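Local atomic coordinates of aminotransferase (Psychrobacter arcticus 273-4, PDB entry 3IF2), a protein that probably acts as a pyridoxal 5'-phosphate-dependent amino-acid aminotransferase, perhaps one that exchanges amino groups between valine and pyruvate. Residues Phe187-Asp192 / Asn217-Val222. Sequence-based numbering, arbitrary orientation. Where two conformers were deposited one is given.
Sequences FKYRVD and NPTGNV. With PLP (pyridoxal-5'-phosphate), chain C.
K188 and N221 carry the polar half of this buried contact, their side chains crossing at about a right angle. NZ of K188 gives hydrogen bonds to OD1 of N221 (2.7 Å) and to the backbone O of V222 (2.7 Å). It meets the amide 27° off its carbonyl plane but stands well above the plane of the V222 carbonyl. An extended chain, with CG anti to the backbone N (chi1 -164°) and a bend at chi4, delivers the ammonium there. A water accepts from both K188 NZ and N221 ND2 and donates to Y189 O (2.9 Å). E363 adds a salt bridge to K188 and also accepts from V222 N. A methionine replacing K188 would probably leave N221 OD1 and V222 O without their shared donor and E363 without its counter-charge.

The apolar half is one edge contact: the methyl CG2 of T219 lies near the plane of the Y189 ring, 3.4 Å from CE2. The phenol OH hydrogen-bonds to H410 and W369. On the other branch of T219, OG1 accepts from N221 N (3.0 Å), forming an ST turn.

Strand 183-190 thus packs on the cofactor loop that follows strand 207-213. Where this loop begins, before cis-P218, N217 ND2 binds O3 of pyridoxal phosphate (2.6 Å, 170°), as the equivalent asparagine does in aspartate aminotransferase and its class I relatives.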
ATOM      1  N   PHE A 187     -31.766  17.888  -9.738  1.00 38.01           N
ATOM      2  CA  PHE A 187     -31.526  18.521  -8.439  1.00 37.35           C
ATOM      3  C   PHE A 187     -30.038  18.616  -8.105  1.00 37.01           C
ATOM      4  O   PHE A 187     -29.207  17.968  -8.741  1.00 37.28           O
ATOM      5  CB  PHE A 187     -32.294  17.787  -7.334  1.00 37.51           C
ATOM      6  CG  PHE A 187     -31.822  16.369  -7.064  1.00 36.86           C
ATOM      7  CD1 PHE A 187     -32.158  15.328  -7.922  1.00 37.04           C
ATOM      8  CD2 PHE A 187     -31.110  16.066  -5.908  1.00 36.65           C
ATOM      9  CE1 PHE A 187     -31.752  14.014  -7.667  1.00 36.62           C
ATOM     10  CE2 PHE A 187     -30.702  14.747  -5.632  1.00 36.54           C
ATOM     11  CZ  PHE A 187     -31.013  13.726  -6.521  1.00 36.43           C
ATOM     12  N   LYS A 188     -29.727  19.464  -7.127  1.00 36.60           N
ATOM     13  CA  LYS A 188     -28.368  19.684  -6.666  1.00 36.03           C
ATOM     14  C   LYS A 188     -28.360  19.766  -5.152  1.00 35.67           C
ATOM     15  O   LYS A 188     -29.098  20.571  -4.567  1.00 35.49           O
ATOM     16  CB  LYS A 188     -27.811  21.008  -7.230  1.00 36.39           C
ATOM     17  CG  LYS A 188     -26.243  21.166  -7.132  1.00 36.25           C
ATOM     18  CD  LYS A 188     -25.778  22.636  -7.187  1.00 35.80           C
ATOM     19  CE  LYS A 188     -24.266  22.835  -7.367  1.00 35.76           C
ATOM     20  NZ  LYS A 188     -23.347  21.970  -6.544  1.00 35.39           N
ATOM     21  N   TYR A 189     -27.525  18.937  -4.528  1.00 35.38           N
ATOM     22  CA  TYR A 189     -27.298  18.980  -3.089  1.00 34.63           C
ATOM     23  C   TYR A 189     -26.481  20.246  -2.800  1.00 35.87           C
ATOM     24  O   TYR A 189     -25.608  20.603  -3.613  1.00 35.06           O
ATOM     25  CB  TYR A 189     -26.509  17.754  -2.593  1.00 33.37           C
ATOM     26  CG  TYR A 189     -27.231  16.427  -2.679  1.00 32.26           C
ATOM     27  CD1 TYR A 189     -28.423  16.215  -1.987  1.00 31.53           C
ATOM     28  CD2 TYR A 189     -26.677  15.339  -3.374  1.00 31.98           C
ATOM     29  CE1 TYR A 189     -29.084  14.975  -2.030  1.00 31.12           C
ATOM     30  CE2 TYR A 189     -27.337  14.092  -3.427  1.00 31.66           C
ATOM     31  CZ  TYR A 189     -28.532  13.928  -2.739  1.00 31.66           C
ATOM     32  OH  TYR A 189     -29.170  12.722  -2.796  1.00 31.79           O
ATOM     33  N   ARG A 190     -26.786  20.905  -1.672  1.00 37.51           N
ATOM     34  CA  ARG A 190     -26.062  22.115  -1.234  0.50 38.30           C
ATOM     35  C   ARG A 190     -25.754  22.088   0.271  1.00 38.43           C
ATOM     36  O   ARG A 190     -26.503  21.526   1.065  1.00 38.37           O
ATOM     37  CB  ARG A 190     -26.769  23.416  -1.687  0.50 38.82           C
ATOM     38  CG  ARG A 190     -26.524  23.722  -3.196  0.50 38.98           C
ATOM     39  CD  ARG A 190     -26.678  25.206  -3.593  0.50 38.94           C
ATOM     40  NE  ARG A 190     -28.064  25.655  -3.753  0.50 38.58           N
ATOM     41  CZ  ARG A 190     -28.711  25.699  -4.917  0.50 37.96           C
ATOM     42  NH1 ARG A 190     -28.113  25.317  -6.042  0.50 37.29           N
ATOM     43  NH2 ARG A 190     -29.962  26.124  -4.949  0.50 38.00           N
ATOM     44  N   VAL A 191     -24.622  22.695   0.639  1.00 38.78           N
ATOM     45  CA  VAL A 191     -24.145  22.687   2.019  1.00 38.80           C
ATOM     46  C   VAL A 191     -25.059  23.497   2.951  1.00 39.50           C
ATOM     47  O   VAL A 191     -25.363  24.662   2.676  1.00 39.62           O
ATOM     48  CB  VAL A 191     -22.668  23.185   2.155  1.00 38.13           C
ATOM     49  CG1 VAL A 191     -22.222  23.158   3.616  1.00 37.30           C
ATOM     50  CG2 VAL A 191     -21.730  22.325   1.316  1.00 37.80           C
ATOM     51  N   ASP A 192     -25.485  22.844   4.037  1.00 39.86           N
ATOM     52  CA  ASP A 192     -26.313  23.449   5.075  1.00 39.26           C
ATOM     53  C   ASP A 192     -25.333  24.046   6.086  1.00 38.99           C
ATOM     54  O   ASP A 192     -24.914  23.370   7.030  1.00 39.46           O
ATOM     55  CB  ASP A 192     -27.241  22.391   5.695  1.00 39.09           C
ATOM     56  CG  ASP A 192     -28.163  22.944   6.788  1.00 38.97           C
ATOM     57  OD1 ASP A 192     -28.218  24.177   7.031  1.00 38.87           O
ATOM     58  OD2 ASP A 192     -28.858  22.104   7.397  1.00 38.68           O
ATOM     59  N   ASN A 217     -18.245  11.347  -5.537  1.00 35.18           N
ATOM     60  CA  ASN A 217     -18.689   9.971  -5.737  1.00 34.69           C
ATOM     61  C   ASN A 217     -19.616   9.894  -4.519  1.00 34.66           C
ATOM     62  O   ASN A 217     -19.146  10.117  -3.402  1.00 34.06           O
ATOM     63  CB  ASN A 217     -17.499   8.981  -5.631  1.00 34.01           C
ATOM     64  CG  ASN A 217     -17.909   7.496  -5.744  1.00 33.35           C
ATOM     65  OD1 ASN A 217     -19.060   7.157  -5.569  1.00 34.49           O
ATOM     66  ND2 ASN A 217     -16.944   6.613  -6.015  1.00 32.16           N
ATOM     67  N   PRO A 218     -20.889   9.499  -4.698  1.00 34.74           N
ATOM     68  CA  PRO A 218     -21.625   8.974  -5.842  1.00 34.41           C
ATOM     69  C   PRO A 218     -22.528   9.928  -6.613  1.00 34.47           C
ATOM     70  O   PRO A 218     -23.189   9.478  -7.541  1.00 34.54           O
ATOM     71  CB  PRO A 218     -22.574   8.026  -5.122  1.00 34.12           C
ATOM     72  CG  PRO A 218     -23.045   8.872  -3.960  1.00 34.43           C
ATOM     73  CD  PRO A 218     -21.839   9.739  -3.588  1.00 34.52           C
ATOM     74  N   THR A 219     -22.570  11.198  -6.234  1.00 34.82           N
ATOM     75  CA  THR A 219     -23.588  12.120  -6.724  1.00 35.76           C
ATOM     76  C   THR A 219     -23.330  12.798  -8.040  1.00 36.23           C
ATOM     77  O   THR A 219     -24.275  13.101  -8.763  1.00 37.93           O
ATOM     78  CB  THR A 219     -23.826  13.237  -5.698  1.00 35.91           C
ATOM     79  OG1 THR A 219     -22.582  13.899  -5.449  1.00 36.35           O
ATOM     80  CG2 THR A 219     -24.364  12.658  -4.405  1.00 35.75           C
ATOM     81  N   GLY A 220     -22.061  13.045  -8.339  1.00 35.99           N
ATOM     82  CA  GLY A 220     -21.674  13.854  -9.475  1.00 36.04           C
ATOM     83  C   GLY A 220     -21.718  15.349  -9.126  1.00 36.49           C
ATOM     84  O   GLY A 220     -21.509  16.192 -10.015  1.00 36.11           O
ATOM     85  N   ASN A 221     -21.929  15.677  -7.838  1.00 35.96           N
ATOM     86  CA  ASN A 221     -22.037  17.051  -7.373  1.00 35.86           C
ATOM     87  C   ASN A 221     -20.674  17.724  -7.305  1.00 35.63           C
ATOM     88  O   ASN A 221     -19.697  17.104  -6.862  1.00 35.30           O
ATOM     89  CB  ASN A 221     -22.654  17.117  -5.955  1.00 35.96           C
ATOM     90  CG  ASN A 221     -22.967  18.554  -5.516  1.00 35.93           C
ATOM     91  OD1 ASN A 221     -23.640  19.293  -6.230  1.00 36.51           O
ATOM     92  ND2 ASN A 221     -22.470  18.948  -4.358  1.00 35.97           N
ATOM     93  N   VAL A 222     -20.631  18.992  -7.716  1.00 35.04           N
ATOM     94  CA  VAL A 222     -19.440  19.820  -7.597  1.00 35.33           C
ATOM     95  C   VAL A 222     -19.798  20.934  -6.631  1.00 35.97           C
ATOM     96  O   VAL A 222     -20.656  21.771  -6.937  1.00 37.13           O
ATOM     97  CB  VAL A 222     -18.961  20.369  -8.954  1.00 34.66           C
ATOM     98  CG1 VAL A 222     -17.778  21.346  -8.784  1.00 33.77           C
ATOM     99  CG2 VAL A 222     -18.570  19.217  -9.839  1.00 33.94           C
TER
HETATM  100  N1  PLP C 500     -11.894   9.399  -4.333  1.00 49.48           N
HETATM  101  C2  PLP C 500     -13.108   9.156  -4.939  1.00 50.57           C
HETATM  102  C2A PLP C 500     -14.127  10.250  -4.914  1.00 50.11           C
HETATM  103  C3  PLP C 500     -13.345   7.912  -5.566  1.00 51.41           C
HETATM  104  O3  PLP C 500     -14.535   7.630  -6.183  1.00 50.06           O
HETATM  105  C4  PLP C 500     -12.343   6.912  -5.547  1.00 52.20           C
HETATM  106  C4A PLP C 500     -12.750   5.510  -5.989  1.00 53.42           C
HETATM  107  O4A PLP C 500     -12.062   4.856  -6.783  1.00 54.71           O
HETATM  108  C5  PLP C 500     -11.091   7.192  -4.905  1.00 50.64           C
HETATM  109  C6  PLP C 500     -10.905   8.453  -4.309  1.00 49.70           C
HETATM  110  C5A PLP C 500      -9.949   6.163  -4.788  1.00 48.52           C
HETATM  111  O4P PLP C 500      -9.069   6.158  -5.893  1.00 45.22           O
HETATM  112  P   PLP C 500      -7.658   5.397  -5.819  1.00 40.81           P
HETATM  113  O1P PLP C 500      -7.240   4.700  -4.547  1.00 40.33           O
HETATM  114  O2P PLP C 500      -6.711   6.517  -6.090  1.00 40.66           O
HETATM  115  O3P PLP C 500      -7.707   4.397  -6.905  1.00 38.75           O
HETATM  116  O   HOH W   1     -22.991  21.925  -3.895  1.00 35.63           O